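Local atomic coordinates of dual specificity protein phosphatase 12 (Homo sapiens, PDB entry 4KI9), a protein that removes phosphate from phosphotyrosine as well as phosphoserine and phosphothreonine residues of proteins, acting as a dual-specificity phosphatase, seen here as its catalytic domain. Residues A[25-35]-A[84-95]; A[64-75]-A[98-106]. The protein carries 2 engineered substitutions. One frame throughout, in Å; residues are numbered along the deposited sequence.

Contact 1: residues A[25-35]-A[84-95]. Engineered in segment 84-95: S89 (natural residue Cys). With PO4 (phosphate ion), chain B.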
# COMPACT_ATOMS: atom_id res chain seq x y z
N ALA A 25 -1.59 -2.21 19.62
CA ALA A 25 -2.58 -2.34 18.55
C ALA A 25 -2.72 -3.80 18.13
O ALA A 25 -3.58 -4.15 17.31
CB ALA A 25 -2.17 -1.50 17.36
N GLY A 26 -1.86 -4.64 18.69
CA GLY A 26 -1.88 -6.06 18.40
C GLY A 26 -1.52 -6.35 16.96
O GLY A 26 -2.05 -7.28 16.36
N ILE A 27 -0.62 -5.55 16.41
CA ILE A 27 -0.22 -5.74 15.01
C ILE A 27 0.73 -6.93 14.87
O ILE A 27 1.75 -6.99 15.54
CB ILE A 27 0.38 -4.47 14.43
CG1 ILE A 27 -0.73 -3.43 14.23
CG2 ILE A 27 1.11 -4.74 13.10
CD1 ILE A 27 -0.23 -2.07 13.95
N THR A 28 0.38 -7.89 14.01
CA THR A 28 1.23 -9.06 13.81
C THR A 28 1.53 -9.30 12.33
O THR A 28 2.08 -10.34 11.97
CB THR A 28 0.64 -10.34 14.42
OG1 THR A 28 -0.64 -10.60 13.83
CG2 THR A 28 0.52 -10.21 15.94
N ALA A 29 1.15 -8.34 11.49
CA ALA A 29 1.47 -8.40 10.07
C ALA A 29 1.94 -7.02 9.61
O ALA A 29 1.25 -6.02 9.82
CB ALA A 29 0.28 -8.87 9.26
N VAL A 30 3.12 -6.97 9.01
CA VAL A 30 3.69 -5.68 8.63
C VAL A 30 4.14 -5.69 7.19
O VAL A 30 4.96 -6.52 6.79
CB VAL A 30 4.89 -5.30 9.54
CG1 VAL A 30 5.53 -4.00 9.05
CG2 VAL A 30 4.44 -5.16 10.99
N LEU A 31 3.57 -4.78 6.40
CA LEU A 31 3.99 -4.62 5.02
C LEU A 31 4.86 -3.38 4.96
O LEU A 31 4.39 -2.27 5.20
CB LEU A 31 2.78 -4.45 4.09
CG LEU A 31 3.05 -4.58 2.58
CD1 LEU A 31 1.73 -4.80 1.86
CD2 LEU A 31 3.74 -3.35 1.98
N THR A 32 6.13 -3.60 4.65
CA THR A 32 7.08 -2.51 4.44
C THR A 32 7.19 -2.21 2.95
O THR A 32 7.51 -3.08 2.14
CB THR A 32 8.47 -2.91 4.97
OG1 THR A 32 8.38 -3.25 6.37
CG2 THR A 32 9.48 -1.78 4.77
N VAL A 33 6.88 -0.97 2.57
CA VAL A 33 7.10 -0.53 1.20
C VAL A 33 8.07 0.65 1.27
O VAL A 33 7.69 1.76 1.61
CB VAL A 33 5.77 -0.21 0.45
CG1 VAL A 33 4.85 0.68 1.30
CG2 VAL A 33 6.04 0.39 -0.92
N ASP A 34 9.34 0.38 0.97
CA ASP A 34 10.41 1.30 1.30
C ASP A 34 11.66 0.82 0.58
O ASP A 34 11.63 -0.21 -0.09
CB ASP A 34 10.62 1.28 2.81
CG ASP A 34 11.10 2.61 3.37
OD1 ASP A 34 11.72 3.38 2.63
OD2 ASP A 34 10.86 2.87 4.57
N SER A 35 12.75 1.56 0.72
CA SER A 35 14.01 1.17 0.09
C SER A 35 14.74 0.08 0.87
O SER A 35 15.58 -0.63 0.32
CB SER A 35 14.92 2.40 -0.06
OG SER A 35 15.12 3.03 1.20
N ALA A 84 -4.16 -7.83 12.92
CA ALA A 84 -4.01 -6.39 12.66
C ALA A 84 -2.77 -6.14 11.81
O ALA A 84 -1.71 -6.75 12.04
CB ALA A 84 -3.92 -5.60 13.95
N VAL A 85 -2.90 -5.23 10.85
CA VAL A 85 -1.87 -4.99 9.84
C VAL A 85 -1.33 -3.56 9.89
O VAL A 85 -2.10 -2.60 10.00
CB VAL A 85 -2.46 -5.23 8.43
CG1 VAL A 85 -1.46 -4.85 7.35
CG2 VAL A 85 -2.87 -6.67 8.28
N LEU A 86 -0.01 -3.42 9.79
CA LEU A 86 0.62 -2.11 9.58
C LEU A 86 1.21 -2.07 8.18
O LEU A 86 1.95 -2.98 7.79
CB LEU A 86 1.73 -1.89 10.61
CG LEU A 86 2.58 -0.63 10.36
CD1 LEU A 86 1.75 0.66 10.47
CD2 LEU A 86 3.79 -0.57 11.30
N VAL A 87 0.89 -1.03 7.43
CA VAL A 87 1.56 -0.77 6.15
C VAL A 87 2.38 0.49 6.35
O VAL A 87 1.84 1.54 6.70
CB VAL A 87 0.57 -0.49 5.00
CG1 VAL A 87 1.33 -0.17 3.72
CG2 VAL A 87 -0.37 -1.67 4.80
N HIS A 88 3.69 0.40 6.17
CA HIS A 88 4.52 1.59 6.40
C HIS A 88 5.54 1.86 5.30
O HIS A 88 6.02 0.93 4.64
CB HIS A 88 5.24 1.51 7.75
CG HIS A 88 6.47 0.66 7.72
ND1 HIS A 88 7.73 1.18 7.53
CD2 HIS A 88 6.63 -0.68 7.85
CE1 HIS A 88 8.62 0.20 7.55
NE2 HIS A 88 7.98 -0.94 7.75
N SER A 89 5.84 3.14 5.12
CA SER A 89 6.92 3.60 4.26
C SER A 89 7.94 4.36 5.13
O SER A 89 8.08 4.06 6.31
CB SER A 89 6.37 4.49 3.15
OG SER A 89 5.43 5.43 3.65
N HIS A 90 8.64 5.33 4.56
CA HIS A 90 9.53 6.16 5.37
C HIS A 90 8.81 7.36 6.00
O HIS A 90 8.91 7.59 7.20
CB HIS A 90 10.76 6.64 4.59
CG HIS A 90 11.73 7.42 5.42
ND1 HIS A 90 11.91 8.78 5.27
CD2 HIS A 90 12.55 7.04 6.43
CE1 HIS A 90 12.81 9.20 6.14
NE2 HIS A 90 13.21 8.16 6.86
N ALA A 91 8.08 8.12 5.19
CA ALA A 91 7.40 9.31 5.69
C ALA A 91 5.94 9.07 6.09
O ALA A 91 5.36 9.89 6.80
CB ALA A 91 7.50 10.45 4.69
N GLY A 92 5.37 7.96 5.64
CA GLY A 92 3.95 7.71 5.84
C GLY A 92 3.05 8.58 4.99
O GLY A 92 1.93 8.90 5.38
N VAL A 93 3.53 8.95 3.80
CA VAL A 93 2.87 9.96 2.98
C VAL A 93 2.56 9.54 1.53
O VAL A 93 1.56 9.96 0.95
CB VAL A 93 3.71 11.27 2.99
CG1 VAL A 93 3.43 12.13 1.78
CG2 VAL A 93 3.46 12.04 4.28
N SER A 94 3.41 8.69 0.95
CA SER A 94 3.30 8.36 -0.48
C SER A 94 3.24 6.85 -0.77
O SER A 94 2.21 6.34 -1.19
CB SER A 94 4.45 9.00 -1.25
OG SER A 94 4.38 8.69 -2.63
N ARG A 95 4.33 6.13 -0.55
CA ARG A 95 4.36 4.70 -0.85
C ARG A 95 3.32 3.89 -0.06
O ARG A 95 2.57 3.08 -0.62
CB ARG A 95 5.76 4.13 -0.63
CG ARG A 95 6.79 4.54 -1.69
CD ARG A 95 8.23 4.21 -1.23
NE ARG A 95 8.70 5.16 -0.23
CZ ARG A 95 9.96 5.24 0.20
NH1 ARG A 95 10.89 4.44 -0.30
NH2 ARG A 95 10.30 6.15 1.12
P PO4 B . 7.00 7.89 1.60
O1 PO4 B . 8.22 7.50 2.40
O2 PO4 B . 6.90 7.04 0.36
O3 PO4 B . 5.75 7.78 2.44
O4 PO4 B . 7.16 9.33 1.14
O HOH W 1 -2.95 -9.31 15.02
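Phosphate O3 is gripped by three donors beside the meeting of D34 and R95 across this contact: the hydroxyl OG of S89 donates to it at 2.7 Å, and the backbone N-H groups of V93 and S94 do the same. S89 is an engineered replacement for the cysteine predicted to be the phosphocysteine nucleophile, and residues 89-95 form the P-loop of the protein tyrosine phosphatases. The guanidinium of R95, carried round by a bend at chi3 (-75°), presents its edge to the ion, NE to O2 at 2.7 Å and NH2 to O1 at 2.8 Å. D34 lies over one face of that group, its carboxylate plane turned 72° away; OD1 is 3.2 Å from R95 NH1, a salt bridge of charge alone, since no N-H points at the oxygen.

Before the loop, strands 27-34 and 84-88 run parallel. The bond from L86 N to A29 O (2.9 Å) is one rung of a ladder that ends with V33 N on H88 O. T32 and H88 lie side by side and join through OG1 and NE2 at 2.7 Å, while V30 CG1 touches the ring edge at CD2. With ND1 donating to S89 O at 3.1 Å, the imidazole is held at both nitrogens, which fixes its rotation next to the loop.

Strand 50-55 flanks strand 27-34 on its other side. A29, L31, V85 and V87 face helix 68-80, whereas L86 and H88 pack on helix 13-17; the P-loop leads directly into helix 95-108.

Contact 2: residues A[64-75]-A[98-106]. Engineered in segment 64-75: A71 (natural residue Cys).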
# COMPACT_ATOMS: atom_id res chain seq x y z
N LEU A 64 5.11 0.60 -8.78
CA LEU A 64 4.36 -0.02 -7.70
C LEU A 64 3.25 -0.89 -8.26
O LEU A 64 2.86 -1.91 -7.66
CB LEU A 64 3.74 1.04 -6.80
CG LEU A 64 4.45 1.46 -5.51
CD1 LEU A 64 3.42 2.13 -4.63
CD2 LEU A 64 5.07 0.28 -4.79
N LEU A 65 2.71 -0.48 -9.41
CA LEU A 65 1.56 -1.15 -10.03
C LEU A 65 1.70 -2.67 -10.10
O LEU A 65 0.76 -3.39 -9.78
CB LEU A 65 1.30 -0.57 -11.43
CG LEU A 65 0.16 -1.21 -12.25
CD1 LEU A 65 -1.16 -1.15 -11.49
CD2 LEU A 65 0.00 -0.47 -13.59
N SER A 66 2.87 -3.13 -10.51
CA SER A 66 3.12 -4.55 -10.72
C SER A 66 3.07 -5.35 -9.41
O SER A 66 2.85 -6.55 -9.43
CB SER A 66 4.48 -4.76 -11.41
OG SER A 66 4.46 -4.20 -12.72
N HIS A 67 3.26 -4.66 -8.28
CA HIS A 67 3.25 -5.31 -6.96
C HIS A 67 1.94 -5.20 -6.18
O HIS A 67 1.83 -5.74 -5.07
CB HIS A 67 4.38 -4.73 -6.09
CG HIS A 67 5.73 -4.86 -6.72
ND1 HIS A 67 6.24 -3.91 -7.58
CD2 HIS A 67 6.64 -5.86 -6.66
CE1 HIS A 67 7.43 -4.30 -7.99
NE2 HIS A 67 7.70 -5.48 -7.45
N LEU A 68 0.95 -4.51 -6.74
CA LEU A 68 -0.26 -4.18 -6.00
C LEU A 68 -1.11 -5.39 -5.62
O LEU A 68 -1.64 -5.44 -4.52
CB LEU A 68 -1.13 -3.14 -6.74
CG LEU A 68 -0.55 -1.73 -6.87
CD1 LEU A 68 -1.50 -0.79 -7.67
CD2 LEU A 68 -0.21 -1.15 -5.48
N ASP A 69 -1.29 -6.35 -6.53
CA ASP A 69 -2.06 -7.54 -6.18
C ASP A 69 -1.39 -8.34 -5.05
O ASP A 69 -2.08 -8.82 -4.17
CB ASP A 69 -2.34 -8.42 -7.39
CG ASP A 69 -3.49 -7.89 -8.26
OD1 ASP A 69 -3.62 -8.34 -9.41
OD2 ASP A 69 -4.27 -7.03 -7.80
N ARG A 70 -0.06 -8.47 -5.07
CA ARG A 70 0.68 -9.15 -4.00
C ARG A 70 0.51 -8.42 -2.66
O ARG A 70 0.27 -9.02 -1.61
CB ARG A 70 2.18 -9.18 -4.32
CG ARG A 70 2.62 -10.17 -5.42
CD ARG A 70 4.07 -9.81 -5.86
NE ARG A 70 4.68 -10.87 -6.66
CZ ARG A 70 5.97 -10.95 -6.98
NH1 ARG A 70 6.85 -10.02 -6.58
NH2 ARG A 70 6.40 -11.97 -7.71
N ALA A 71 0.63 -7.10 -2.70
CA ALA A 71 0.53 -6.30 -1.50
C ALA A 71 -0.88 -6.41 -0.94
O ALA A 71 -1.06 -6.64 0.26
CB ALA A 71 0.85 -4.84 -1.82
N VAL A 72 -1.88 -6.21 -1.80
CA VAL A 72 -3.28 -6.28 -1.37
C VAL A 72 -3.65 -7.68 -0.84
O VAL A 72 -4.39 -7.80 0.14
CB VAL A 72 -4.24 -5.85 -2.50
CG1 VAL A 72 -5.70 -6.18 -2.10
CG2 VAL A 72 -4.04 -4.33 -2.82
N ALA A 73 -3.11 -8.72 -1.48
CA ALA A 73 -3.34 -10.10 -1.04
C ALA A 73 -2.74 -10.35 0.36
O ALA A 73 -3.33 -11.07 1.18
CB ALA A 73 -2.76 -11.09 -2.05
N PHE A 74 -1.57 -9.77 0.62
CA PHE A 74 -0.94 -9.94 1.94
C PHE A 74 -1.82 -9.32 3.01
O PHE A 74 -2.08 -9.92 4.05
CB PHE A 74 0.43 -9.26 1.96
CG PHE A 74 1.09 -9.28 3.31
CD1 PHE A 74 1.09 -8.15 4.11
CD2 PHE A 74 1.70 -10.43 3.80
CE1 PHE A 74 1.70 -8.16 5.37
CE2 PHE A 74 2.31 -10.45 5.04
CZ PHE A 74 2.31 -9.32 5.83
N ILE A 75 -2.29 -8.11 2.73
CA ILE A 75 -3.08 -7.40 3.71
C ILE A 75 -4.42 -8.12 3.90
O ILE A 75 -4.86 -8.32 5.03
CB ILE A 75 -3.35 -5.96 3.29
CG1 ILE A 75 -2.02 -5.20 3.11
CG2 ILE A 75 -4.24 -5.28 4.35
CD1 ILE A 75 -2.18 -3.85 2.41
N ALA A 98 -0.25 4.90 -1.17
CA ALA A 98 -0.64 4.22 -2.41
C ALA A 98 -1.10 2.78 -2.16
O ALA A 98 -2.12 2.32 -2.72
CB ALA A 98 0.51 4.26 -3.41
N ILE A 99 -0.37 2.05 -1.33
CA ILE A 99 -0.73 0.66 -1.04
C ILE A 99 -2.08 0.58 -0.33
O ILE A 99 -2.92 -0.25 -0.69
CB ILE A 99 0.35 -0.05 -0.17
CG1 ILE A 99 1.66 -0.17 -0.94
CG2 ILE A 99 -0.13 -1.43 0.28
CD1 ILE A 99 1.53 -0.88 -2.29
N ILE A 100 -2.28 1.41 0.68
CA ILE A 100 -3.56 1.42 1.39
C ILE A 100 -4.70 1.74 0.43
O ILE A 100 -5.75 1.07 0.44
CB ILE A 100 -3.56 2.45 2.53
CG1 ILE A 100 -2.58 2.02 3.61
CG2 ILE A 100 -4.97 2.59 3.13
CD1 ILE A 100 -3.00 0.73 4.31
N THR A 101 -4.49 2.75 -0.41
CA THR A 101 -5.51 3.15 -1.38
C THR A 101 -5.85 1.98 -2.30
O THR A 101 -7.03 1.70 -2.55
CB THR A 101 -5.07 4.38 -2.20
OG1 THR A 101 -4.74 5.45 -1.30
CG2 THR A 101 -6.21 4.85 -3.13
N ALA A 102 -4.83 1.26 -2.77
CA ALA A 102 -5.06 0.12 -3.65
C ALA A 102 -5.89 -0.94 -2.93
O ALA A 102 -6.79 -1.55 -3.52
CB ALA A 102 -3.73 -0.46 -4.13
N PHE A 103 -5.60 -1.15 -1.66
CA PHE A 103 -6.35 -2.13 -0.88
C PHE A 103 -7.82 -1.73 -0.74
O PHE A 103 -8.73 -2.55 -0.90
CB PHE A 103 -5.74 -2.26 0.51
CG PHE A 103 -6.53 -3.14 1.43
CD1 PHE A 103 -6.36 -4.52 1.41
CD2 PHE A 103 -7.45 -2.59 2.31
CE1 PHE A 103 -7.09 -5.33 2.26
CE2 PHE A 103 -8.19 -3.39 3.15
CZ PHE A 103 -8.00 -4.76 3.13
N LEU A 104 -8.05 -0.47 -0.42
CA LEU A 104 -9.40 0.06 -0.32
C LEU A 104 -10.10 -0.06 -1.67
O LEU A 104 -11.24 -0.49 -1.73
CB LEU A 104 -9.39 1.51 0.14
CG LEU A 104 -8.94 1.75 1.58
CD1 LEU A 104 -8.99 3.24 1.93
CD2 LEU A 104 -9.79 0.92 2.57
N MET A 105 -9.40 0.29 -2.75
CA MET A 105 -9.95 0.16 -4.09
C MET A 105 -10.40 -1.27 -4.41
O MET A 105 -11.53 -1.50 -4.85
CB MET A 105 -8.93 0.63 -5.14
CG MET A 105 -8.66 2.13 -5.15
SD MET A 105 -7.28 2.58 -6.21
CE MET A 105 -7.91 2.06 -7.81
N LYS A 106 -9.51 -2.23 -4.21
CA LYS A 106 -9.81 -3.60 -4.61
C LYS A 106 -10.85 -4.27 -3.72
O LYS A 106 -11.78 -4.90 -4.23
CB LYS A 106 -8.53 -4.44 -4.68
CG LYS A 106 -8.74 -5.81 -5.30
CD LYS A 106 -7.43 -6.56 -5.53
CE LYS A 106 -7.68 -7.76 -6.43
NZ LYS A 106 -6.42 -8.38 -6.94
O HOH W 2 -4.96 -9.11 -4.52
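Apolar contacts carry most of this helix pair, with L68 and I99 meeting methyl to methyl: L68 CD2 lies 3.6 Å from I99 CD1, and the same CD2 also reaches A102 CB. I99 works with both ends of its branched side chain. Its CD1 sits against A71 CB, an engineered alanine in place of cysteine, while CG2 meets I75 CD1 at 3.8 Å. L64, in the turn ahead of the helix, adds its CD1 against A98 CB. One turn after L68, V72 lies against the partner helix with both methyls: CG2 rests on the backbone at F103 N (3.7 Å), and CG1 reaches both F103 CD1 and the aliphatic CD of K106. The small A102 probably helps L68 and V72 come close. The segment axes are 9.3 Å apart and cross at -75°.

The aromatic contact is a CH-pi interaction. I75 CG2, anti to its own backbone nitrogen, lies over one face of the F103 ring, 3.9 Å from the centroid and offset toward the rim near CE1.

The charged contact closes the edge of the interface. K106 stretches out fully, all four torsions near 180°, and crosses D69 at about a right angle, forming a salt bridge between K106 NZ and D69 OD2, 2.7 Å, with NZ donating from above the carboxylate plane. A water bridges K106 NZ and D69 O. Y139 OH also bonds D69 OD2, and V146 N donates to OD1, so both carboxylate oxygens have partners.

Helix 130-141 covers L64, L68 and A102, helix 112-122 packs behind T101 and M105, and I75 and I99 rest on V87 of strand 84-88.

After two short strands and two helices, strand 27-34 enters the sheet, followed by strand 50-55 and helix 68-80; strand 84-88 then returns beside strand 27-34, so contact 1 closes a loop of 48 residues. Helix 95-108 follows the P-loop and comes back against helix 68-80, so contact 2 closes a shorter loop of 22 residues. The two loops cross, because 64-75 lies within the first and 84-95 within the second. Contact 1 ties the centre of the sheet together, and contact 2 joins two helices packed against it. They meet directly at V87, whose CG2 touches I100 CD1 at 3.6 Å and I75 CD1 at 3.7 Å.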